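Local coordinates for penicillin-binding protein 2B (Streptococcus pneumoniae, PDB 2WAD), which probably cross-links the peptide stems of neighbouring glycan strands in cell-wall peptidoglycan as a penicillin-binding transpeptidase of the elongation machinery, at residues T265-E273 / T491-S499; V275-E284 / E297-I308. One frame throughout, in Å; residues are numbered along the deposited sequence. Where two conformers were deposited one is given.

Contact 1 of 2, residues T265-E273 / T491-S499; sequences TSYLEKQYE and TGIDLPDES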
loop_
_atom_site.group_PDB
_atom_site.type_symbol
_atom_site.label_atom_id
_atom_site.label_comp_id
_atom_site.label_asym_id
_atom_site.label_seq_id
_atom_site.Cartn_x
_atom_site.Cartn_y
_atom_site.Cartn_z
ATOM N N THR A 265 -7.807 -0.200 -8.326
ATOM C CA THR A 265 -8.512 -0.934 -7.282
ATOM C C THR A 265 -7.598 -1.363 -6.143
ATOM O O THR A 265 -8.078 -1.869 -5.129
ATOM C CB THR A 265 -9.132 -2.207 -7.840
ATOM O OG1 THR A 265 -8.146 -2.860 -8.644
ATOM C CG2 THR A 265 -10.340 -1.865 -8.709
ATOM N N SER A 266 -6.292 -1.183 -6.294
ATOM C CA SER A 266 -5.401 -1.519 -5.189
ATOM C C SER A 266 -4.080 -0.728 -5.211
ATOM O O SER A 266 -3.611 -0.311 -6.269
ATOM C CB SER A 266 -5.132 -3.026 -5.187
ATOM O OG SER A 266 -4.400 -3.387 -6.344
ATOM N N TYR A 267 -3.496 -0.531 -4.032
ATOM C CA TYR A 267 -2.164 0.057 -3.878
ATOM C C TYR A 267 -1.941 1.377 -4.610
ATOM O O TYR A 267 -2.846 2.214 -4.646
ATOM C CB TYR A 267 -1.089 -1.013 -4.116
ATOM C CG TYR A 267 -1.362 -2.200 -3.222
ATOM C CD1 TYR A 267 -1.780 -3.420 -3.751
ATOM C CD2 TYR A 267 -1.267 -2.073 -1.829
ATOM C CE1 TYR A 267 -2.075 -4.503 -2.921
ATOM C CE2 TYR A 267 -1.560 -3.136 -0.997
ATOM C CZ TYR A 267 -1.960 -4.347 -1.556
ATOM O OH TYR A 267 -2.266 -5.411 -0.745
ATOM N N LEU A 268 -0.776 1.558 -5.224
ATOM C CA LEU A 268 -0.495 2.799 -5.955
ATOM C C LEU A 268 -1.543 3.179 -7.019
ATOM O O LEU A 268 -1.878 4.362 -7.164
ATOM C CB LEU A 268 0.914 2.791 -6.565
ATOM C CG LEU A 268 2.153 2.760 -5.670
ATOM C CD1 LEU A 268 3.425 2.819 -6.527
ATOM C CD2 LEU A 268 2.120 3.913 -4.655
ATOM N N GLU A 269 -2.052 2.211 -7.777
ATOM C CA GLU A 269 -2.971 2.550 -8.873
ATOM C C GLU A 269 -4.200 3.177 -8.249
ATOM O O GLU A 269 -4.784 4.088 -8.820
ATOM C CB GLU A 269 -3.417 1.337 -9.703
ATOM C CG GLU A 269 -2.348 0.677 -10.558
ATOM C CD GLU A 269 -2.217 1.288 -11.933
ATOM O OE1 GLU A 269 -2.653 2.448 -12.139
ATOM O OE2 GLU A 269 -1.670 0.595 -12.817
ATOM N N LYS A 270 -4.588 2.689 -7.079
ATOM C CA LYS A 270 -5.735 3.242 -6.381
ATOM C C LYS A 270 -5.393 4.564 -5.705
ATOM O O LYS A 270 -6.124 5.539 -5.826
ATOM C CB LYS A 270 -6.296 2.239 -5.367
ATOM C CG LYS A 270 -7.542 2.727 -4.617
ATOM C CD LYS A 270 -8.178 1.606 -3.806
ATOM C CE LYS A 270 -9.079 2.172 -2.734
ATOM N NZ LYS A 270 -10.070 1.155 -2.324
ATOM N N GLN A 271 -4.291 4.591 -4.965
ATOM C CA GLN A 271 -3.909 5.799 -4.240
ATOM C C GLN A 271 -3.823 7.039 -5.136
ATOM O O GLN A 271 -4.242 8.128 -4.737
ATOM C CB GLN A 271 -2.593 5.562 -3.500
ATOM C CG GLN A 271 -2.215 6.675 -2.593
ATOM C CD GLN A 271 -3.061 6.705 -1.337
ATOM O OE1 GLN A 271 -2.906 7.598 -0.496
ATOM N NE2 GLN A 271 -3.956 5.731 -1.202
ATOM N N TYR A 272 -3.275 6.873 -6.336
ATOM C CA TYR A 272 -3.024 7.993 -7.237
ATOM C C TYR A 272 -3.953 7.995 -8.445
ATOM O O TYR A 272 -3.645 8.582 -9.484
ATOM C CB TYR A 272 -1.553 8.036 -7.662
ATOM C CG TYR A 272 -0.661 8.416 -6.503
ATOM C CD1 TYR A 272 -0.129 7.447 -5.667
ATOM C CD2 TYR A 272 -0.420 9.745 -6.196
ATOM C CE1 TYR A 272 0.660 7.783 -4.572
ATOM C CE2 TYR A 272 0.364 10.092 -5.118
ATOM C CZ TYR A 272 0.904 9.121 -4.310
ATOM O OH TYR A 272 1.676 9.487 -3.230
ATOM N N GLU A 273 -5.108 7.361 -8.269
ATOM C CA GLU A 273 -6.160 7.296 -9.276
ATOM C C GLU A 273 -6.529 8.659 -9.866
ATOM O O GLU A 273 -6.686 8.793 -11.070
ATOM C CB GLU A 273 -7.402 6.602 -8.688
ATOM C CG GLU A 273 -8.706 6.827 -9.449
ATOM C CD GLU A 273 -8.666 6.346 -10.888
ATOM O OE1 GLU A 273 -8.095 5.264 -11.180
ATOM O OE2 GLU A 273 -9.246 7.061 -11.732
ATOM N N THR A 491 1.271 5.733 9.917
ATOM C CA THR A 491 2.521 6.315 9.418
ATOM C C THR A 491 2.312 7.465 8.447
ATOM O O THR A 491 3.189 8.327 8.317
ATOM C CB THR A 491 3.447 5.258 8.750
ATOM O OG1 THR A 491 2.849 4.755 7.557
ATOM C CG2 THR A 491 3.711 4.090 9.662
ATOM N N GLY A 492 1.174 7.478 7.758
ATOM C CA GLY A 492 0.929 8.449 6.689
ATOM C C GLY A 492 1.345 7.987 5.299
ATOM O O GLY A 492 1.329 8.761 4.320
ATOM N N ILE A 493 1.777 6.730 5.195
ATOM C CA ILE A 493 2.319 6.265 3.918
ATOM C C ILE A 493 1.238 6.323 2.832
ATOM O O ILE A 493 0.057 6.123 3.133
ATOM C CB ILE A 493 2.915 4.867 4.000
ATOM C CG1 ILE A 493 3.797 4.607 2.771
ATOM C CG2 ILE A 493 1.840 3.808 4.171
ATOM C CD1 ILE A 493 4.405 3.254 2.763
ATOM N N ASP A 494 1.650 6.620 1.595
ATOM C CA ASP A 494 0.743 6.814 0.462
ATOM C C ASP A 494 0.258 5.494 -0.162
ATOM O O ASP A 494 0.452 5.228 -1.360
ATOM C CB ASP A 494 1.390 7.743 -0.581
ATOM C CG ASP A 494 2.805 7.281 -1.025
ATOM O OD1 ASP A 494 3.476 6.470 -0.318
ATOM O OD2 ASP A 494 3.276 7.810 -2.066
ATOM N N LEU A 495 -0.371 4.658 0.660
ATOM C CA LEU A 495 -1.026 3.441 0.193
ATOM C C LEU A 495 -2.390 3.418 0.868
ATOM O O LEU A 495 -2.538 3.991 1.938
ATOM C CB LEU A 495 -0.219 2.182 0.562
ATOM C CG LEU A 495 1.103 1.950 -0.188
ATOM C CD1 LEU A 495 1.891 0.780 0.384
ATOM C CD2 LEU A 495 0.922 1.799 -1.693
ATOM N N PRO A 496 -3.397 2.799 0.233
ATOM C CA PRO A 496 -4.768 2.937 0.744
ATOM C C PRO A 496 -4.971 2.469 2.186
ATOM O O PRO A 496 -5.682 3.120 2.948
ATOM C CB PRO A 496 -5.631 2.121 -0.231
ATOM C CG PRO A 496 -4.729 1.698 -1.351
ATOM C CD PRO A 496 -3.346 2.230 -1.124
ATOM N N ASP A 497 -4.327 1.368 2.568
ATOM C CA ASP A 497 -4.580 0.723 3.854
ATOM C C ASP A 497 -3.342 0.093 4.497
ATOM O O ASP A 497 -2.862 -0.938 4.041
ATOM C CB ASP A 497 -5.654 -0.359 3.692
ATOM C CG ASP A 497 -6.101 -0.945 5.023
ATOM O OD1 ASP A 497 -6.204 -0.181 6.009
ATOM O OD2 ASP A 497 -6.353 -2.169 5.077
ATOM N N GLU A 498 -2.845 0.680 5.578
ATOM C CA GLU A 498 -1.708 0.107 6.286
ATOM C C GLU A 498 -2.217 -0.478 7.606
ATOM O O GLU A 498 -3.157 0.039 8.205
ATOM C CB GLU A 498 -0.690 1.209 6.587
ATOM C CG GLU A 498 -1.275 2.349 7.401
ATOM C CD GLU A 498 -0.259 3.406 7.768
ATOM O OE1 GLU A 498 -0.614 4.601 7.720
ATOM O OE2 GLU A 498 0.888 3.049 8.087
ATOM N N SER A 499 -1.596 -1.549 8.082
ATOM C CA SER A 499 -1.775 -1.931 9.482
ATOM C C SER A 499 -1.206 -0.866 10.415
ATOM O O SER A 499 -0.147 -0.313 10.142
ATOM C CB SER A 499 -1.039 -3.237 9.763
ATOM O OG SER A 499 -1.179 -3.580 11.130
#

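Contact 2 of 2, residues V275-E284 / E297-I308; sequences VLQGKRPVKE and ENIEEGSKGKNI. Unlike the reference sequence in segment 275-284: Val275 (reference Thr), Pro281 (reference Ser). Unlike the reference sequence in segment 297-308: Glu297 (reference Asp), Asn298 (reference Thr), Lys306 (reference Asn).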
loop_
_atom_site.group_PDB
_atom_site.type_symbol
_atom_site.label_atom_id
_atom_site.label_comp_id
_atom_site.label_asym_id
_atom_site.label_seq_id
_atom_site.Cartn_x
_atom_site.Cartn_y
_atom_site.Cartn_z
ATOM N N VAL A 275 -4.684 11.174 -10.182
ATOM C CA VAL A 275 -3.576 11.627 -11.013
ATOM C C VAL A 275 -3.488 10.798 -12.296
ATOM O O VAL A 275 -3.240 11.345 -13.361
ATOM C CB VAL A 275 -2.224 11.545 -10.266
ATOM C CG1 VAL A 275 -1.087 11.919 -11.218
ATOM C CG2 VAL A 275 -2.209 12.452 -9.038
ATOM N N LEU A 276 -3.694 9.488 -12.201
ATOM C CA LEU A 276 -3.449 8.605 -13.336
ATOM C C LEU A 276 -4.585 8.632 -14.374
ATOM O O LEU A 276 -4.344 8.439 -15.575
ATOM C CB LEU A 276 -3.165 7.177 -12.865
ATOM C CG LEU A 276 -1.927 6.929 -11.990
ATOM C CD1 LEU A 276 -2.098 5.643 -11.193
ATOM C CD2 LEU A 276 -0.641 6.888 -12.794
ATOM N N GLN A 277 -5.810 8.899 -13.927
ATOM C CA GLN A 277 -6.986 8.840 -14.812
ATOM C C GLN A 277 -6.921 9.814 -15.985
ATOM O O GLN A 277 -6.749 11.011 -15.796
ATOM C CB GLN A 277 -8.288 9.069 -14.036
ATOM C CG GLN A 277 -9.572 8.891 -14.864
ATOM C CD GLN A 277 -9.775 7.452 -15.288
ATOM O OE1 GLN A 277 -9.692 6.539 -14.462
ATOM N NE2 GLN A 277 -10.003 7.234 -16.576
ATOM N N GLY A 278 -7.066 9.307 -17.205
ATOM C CA GLY A 278 -6.995 10.167 -18.374
ATOM C C GLY A 278 -8.014 11.288 -18.295
ATOM O O GLY A 278 -9.107 11.113 -17.759
ATOM N N LYS A 279 -7.646 12.454 -18.813
ATOM C CA LYS A 279 -8.603 13.545 -18.953
ATOM C C LYS A 279 -9.493 13.246 -20.158
ATOM O O LYS A 279 -9.008 12.958 -21.249
ATOM C CB LYS A 279 -7.880 14.881 -19.133
ATOM C CG LYS A 279 -8.802 16.083 -19.261
ATOM C CD LYS A 279 -8.106 17.242 -19.970
ATOM C CE LYS A 279 -9.095 18.323 -20.397
ATOM N NZ LYS A 279 -9.903 17.921 -21.592
ATOM N N ARG A 280 -10.803 13.309 -19.960
ATOM C CA ARG A 280 -11.739 12.815 -20.972
ATOM C C ARG A 280 -12.051 13.786 -22.108
ATOM O O ARG A 280 -12.174 14.987 -21.866
ATOM C CB ARG A 280 -13.044 12.438 -20.283
ATOM C CG ARG A 280 -12.842 11.648 -19.013
ATOM C CD ARG A 280 -14.164 11.072 -18.576
ATOM N NE ARG A 280 -14.033 10.269 -17.366
ATOM C CZ ARG A 280 -14.955 9.413 -16.938
ATOM N NH1 ARG A 280 -16.086 9.245 -17.621
ATOM N NH2 ARG A 280 -14.737 8.734 -15.817
ATOM N N PRO A 281 -12.183 13.277 -23.351
ATOM C CA PRO A 281 -12.834 14.144 -24.337
ATOM C C PRO A 281 -14.326 14.324 -24.027
ATOM O O PRO A 281 -14.999 13.384 -23.590
ATOM C CB PRO A 281 -12.632 13.412 -25.675
ATOM C CG PRO A 281 -11.487 12.496 -25.461
ATOM C CD PRO A 281 -11.524 12.118 -23.984
ATOM N N VAL A 282 -14.828 15.539 -24.241
ATOM C CA VAL A 282 -16.234 15.874 -24.026
ATOM C C VAL A 282 -16.780 16.568 -25.274
ATOM O O VAL A 282 -16.132 17.440 -25.857
ATOM C CB VAL A 282 -16.431 16.815 -22.813
ATOM C CG1 VAL A 282 -17.808 17.461 -22.849
ATOM C CG2 VAL A 282 -16.224 16.088 -21.480
ATOM N N LYS A 283 -17.976 16.171 -25.691
ATOM C CA LYS A 283 -18.591 16.713 -26.897
ATOM C C LYS A 283 -20.030 17.090 -26.594
ATOM O O LYS A 283 -20.626 16.601 -25.634
ATOM C CB LYS A 283 -18.574 15.671 -28.017
ATOM C CG LYS A 283 -17.180 15.317 -28.500
ATOM C CD LYS A 283 -17.190 14.546 -29.816
ATOM C CE LYS A 283 -15.896 14.790 -30.587
ATOM N NZ LYS A 283 -14.715 14.893 -29.674
ATOM N N GLU A 284 -20.593 17.970 -27.411
ATOM C CA GLU A 284 -22.038 18.139 -27.397
ATOM C C GLU A 284 -22.606 17.830 -28.778
ATOM O O GLU A 284 -22.098 18.306 -29.795
ATOM C CB GLU A 284 -22.455 19.503 -26.839
ATOM C CG GLU A 284 -22.280 19.560 -25.324
ATOM C CD GLU A 284 -22.821 20.814 -24.656
ATOM O OE1 GLU A 284 -23.535 21.601 -25.317
ATOM O OE2 GLU A 284 -22.525 20.995 -23.450
ATOM N N GLU A 297 -20.363 19.007 -31.766
ATOM C CA GLU A 297 -19.563 20.118 -31.252
ATOM C C GLU A 297 -18.731 19.698 -30.027
ATOM O O GLU A 297 -19.269 19.337 -28.978
ATOM C CB GLU A 297 -20.470 21.315 -30.932
ATOM C CG GLU A 297 -19.777 22.529 -30.309
ATOM C CD GLU A 297 -20.608 23.236 -29.233
ATOM O OE1 GLU A 297 -20.376 24.443 -29.010
ATOM O OE2 GLU A 297 -21.480 22.604 -28.593
ATOM N N ASN A 298 -17.410 19.728 -30.165
ATOM C CA ASN A 298 -16.527 19.369 -29.057
ATOM C C ASN A 298 -16.388 20.495 -28.032
ATOM O O ASN A 298 -16.524 21.676 -28.359
ATOM C CB ASN A 298 -15.152 18.944 -29.577
ATOM C CG ASN A 298 -14.509 20.009 -30.441
ATOM O OD1 ASN A 298 -14.448 21.181 -30.061
ATOM N ND2 ASN A 298 -14.031 19.608 -31.614
ATOM N N ILE A 299 -16.137 20.120 -26.784
ATOM C CA ILE A 299 -16.009 21.081 -25.697
ATOM C C ILE A 299 -14.638 20.931 -25.030
ATOM O O ILE A 299 -13.954 21.917 -24.757
ATOM C CB ILE A 299 -17.171 20.937 -24.688
ATOM C CG1 ILE A 299 -18.479 21.429 -25.319
ATOM C CG2 ILE A 299 -16.866 21.659 -23.374
ATOM C CD1 ILE A 299 -19.604 21.628 -24.323
ATOM N N GLU A 300 -14.219 19.695 -24.786
ATOM C CA GLU A 300 -12.860 19.466 -24.307
ATOM C C GLU A 300 -12.234 18.268 -24.994
ATOM O O GLU A 300 -12.853 17.212 -25.127
ATOM C CB GLU A 300 -12.821 19.265 -22.796
ATOM C CG GLU A 300 -13.176 20.496 -21.994
ATOM C CD GLU A 300 -13.843 20.128 -20.685
ATOM O OE1 GLU A 300 -13.580 19.018 -20.171
ATOM O OE2 GLU A 300 -14.639 20.946 -20.174
ATOM N N GLU A 301 -11.001 18.453 -25.449
ATOM C CA GLU A 301 -10.256 17.342 -26.012
ATOM C C GLU A 301 -9.514 16.606 -24.904
ATOM O O GLU A 301 -9.128 17.192 -23.891
ATOM C CB GLU A 301 -9.325 17.814 -27.122
ATOM C CG GLU A 301 -10.098 18.428 -28.282
ATOM C CD GLU A 301 -9.177 18.965 -29.347
ATOM O OE1 GLU A 301 -7.950 18.778 -29.190
ATOM O OE2 GLU A 301 -9.675 19.560 -30.327
ATOM N N GLY A 302 -9.358 15.302 -25.095
ATOM C CA GLY A 302 -8.848 14.457 -24.039
ATOM C C GLY A 302 -7.345 14.335 -24.123
ATOM O O GLY A 302 -6.744 14.662 -25.149
ATOM N N SER A 303 -6.769 13.839 -23.031
ATOM C CA SER A 303 -5.343 13.560 -22.936
ATOM C C SER A 303 -5.071 12.387 -21.997
ATOM O O SER A 303 -5.821 12.140 -21.045
ATOM C CB SER A 303 -4.588 14.793 -22.432
ATOM O OG SER A 303 -5.168 15.293 -21.238
ATOM N N LYS A 304 -3.992 11.675 -22.306
ATOM C CA LYS A 304 -3.395 10.685 -21.431
ATOM C C LYS A 304 -3.271 11.217 -20.001
ATOM O O LYS A 304 -2.891 12.370 -19.779
ATOM C CB LYS A 304 -2.020 10.289 -21.989
ATOM C CG LYS A 304 -1.279 9.228 -21.186
ATOM C CD LYS A 304 -0.119 8.667 -21.997
ATOM C CE LYS A 304 0.656 7.628 -21.197
ATOM N NZ LYS A 304 1.255 6.603 -22.082
ATOM N N GLY A 305 -3.625 10.384 -19.030
ATOM C CA GLY A 305 -3.363 10.727 -17.637
ATOM C C GLY A 305 -1.910 11.099 -17.389
ATOM O O GLY A 305 -1.049 10.890 -18.258
ATOM N N LYS A 306 -1.645 11.679 -16.217
ATOM C CA LYS A 306 -0.283 12.069 -15.877
ATOM C C LYS A 306 0.423 10.862 -15.283
ATOM O O LYS A 306 -0.217 9.843 -15.009
ATOM C CB LYS A 306 -0.224 13.268 -14.923
ATOM C CG LYS A 306 -0.874 14.570 -15.445
ATOM C CD LYS A 306 -0.613 14.792 -16.931
ATOM C CE LYS A 306 -1.436 15.929 -17.513
ATOM N NZ LYS A 306 -1.310 16.007 -19.006
ATOM N N ASN A 307 1.737 10.983 -15.111
ATOM C CA ASN A 307 2.575 9.874 -14.673
ATOM C C ASN A 307 3.094 10.175 -13.276
ATOM O O ASN A 307 3.235 11.348 -12.915
ATOM C CB ASN A 307 3.759 9.675 -15.635
ATOM C CG ASN A 307 3.329 9.621 -17.093
ATOM O OD1 ASN A 307 3.583 10.555 -17.851
ATOM N ND2 ASN A 307 2.674 8.533 -17.490
ATOM N N ILE A 308 3.354 9.125 -12.498
ATOM C CA ILE A 308 4.057 9.274 -11.235
ATOM C C ILE A 308 5.404 8.569 -11.355
ATOM O O ILE A 308 5.496 7.507 -11.982
ATOM C CB ILE A 308 3.264 8.678 -10.043
ATOM C CG1 ILE A 308 2.887 7.223 -10.323
ATOM C CG2 ILE A 308 2.009 9.507 -9.778
ATOM C CD1 ILE A 308 2.323 6.451 -9.131
#

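Contact 1 of 2, residues T265-E273 / T491-S499
Tyr272 and Asp494 meet at an interdomain contact, where the short helix 267-271 of the N-terminal region packs on a loop of the transpeptidase domain, between helices 471-484 and 509-515. The one hydrogen bond across it runs from Tyr272 OH to Asp494 OD2, 2.6 Å, and uses the anti lone pair of that oxygen. The carboxylate comes to the hydroxyl end of the ring, near the ring plane, with its own plane turned 90° to it. The buried acid is also held by two backbone NH groups of its own domain, Ile546 N on OD1 and Val547 N on OD2. Gln271 lies along the loop: its CG stands anti to the backbone N (chi1 -173°) and rests 3.3 Å from Asp494 O, while the bend at chi2 brings NE2 beside the ring of Pro496. That ring sits against the backbone of Tyr267, CD 3.6 Å from Tyr267 O. Deeper in, Leu268 CD2 meets Leu495 CD2 at 3.8 Å, and Val378 backs Leu495. Asp494 is the centre of an inverse gamma turn, a tight bend that turns its side chain toward Tyr272, just past helix 267-271, in a two-domain interface typical of a class B penicillin-binding protein.

Contact 2 of 2, residues V275-E284 / E297-I308
Lys279 carries its CG anti to the backbone N (chi1 -179°) and runs nearly straight until a bend at chi4 (-75°) turns NZ onto the backbone of 297-308. There NZ is modelled in a hydrogen bond to Glu301 O, above the carbonyl plane, but so short that its exact geometry is doubtful. The carboxylate of Glu300 is opposite in charge but beyond salt-bridge range, with OE1 4.1 Å from Lys279 NZ. On the way the lysine chain passes Ser303, whose OG lies 3.5 Å from Lys279 CB.

The two segments run antiparallel. Lys279 and Ser303 form a single bridge, and Val282 to Glu284 pair with Glu300 to Glu297 at the base of the hairpin 282-287/293-298. A classic beta bulge interrupts this pairing: Ile299 N and Glu300 N both bond to Val282 O, approaching from the same face of its plane, the first at 2.8 Å. Val282 CG1 packs beside Ile299 CB, and Glu284 and Glu297 lie side by side on the face shared with Val282, their carboxylates 76° apart. Strand 51-55 flanks 282-287 on its other edge.

The chains come close at two glycines, Gly302 between the bridge and the hairpin pairs and Gly305 beyond the bridge. Gly302 CA lies 3.6 Å from Pro281 CG, and Gly305 CA makes a nearly straight CH...O contact to Leu276 O at 3.2 Å. Past it, Lys306 N bonds to Val275 O, and Val275 CG1 reaches Ile308 CG2 at 4.2 Å; Lys306 sends its amine on to Asp552.

Backbone bonds therefore do most of the joining, with apolar packing at both ends. The like charges of Glu284 OE1 and Glu297 OE2, 4.0 Å apart, would probably raise the proton affinity of one or both.

Overall arrangement
Contact 1 is partly buried near the middle of the chain and joins residues 218 apart in sequence. Contact 2 is a surface contact, its centre about 27 Å from the centre of the chain, between neighbouring parts of the chain, and is nested within the loop that contact 1 closes. Helices 267-271 and 273-276 follow one another, and the contacts touch where Leu276 CD1 packs 3.4 Å from Glu269 OE1, a carboxylate paired with Arg60 and Arg223. Contact 1 is joined mainly through side chains, by one hydrogen bond and leucine and proline packing, some of it against backbone, whereas contact 2 relies on many backbone bonds along its length.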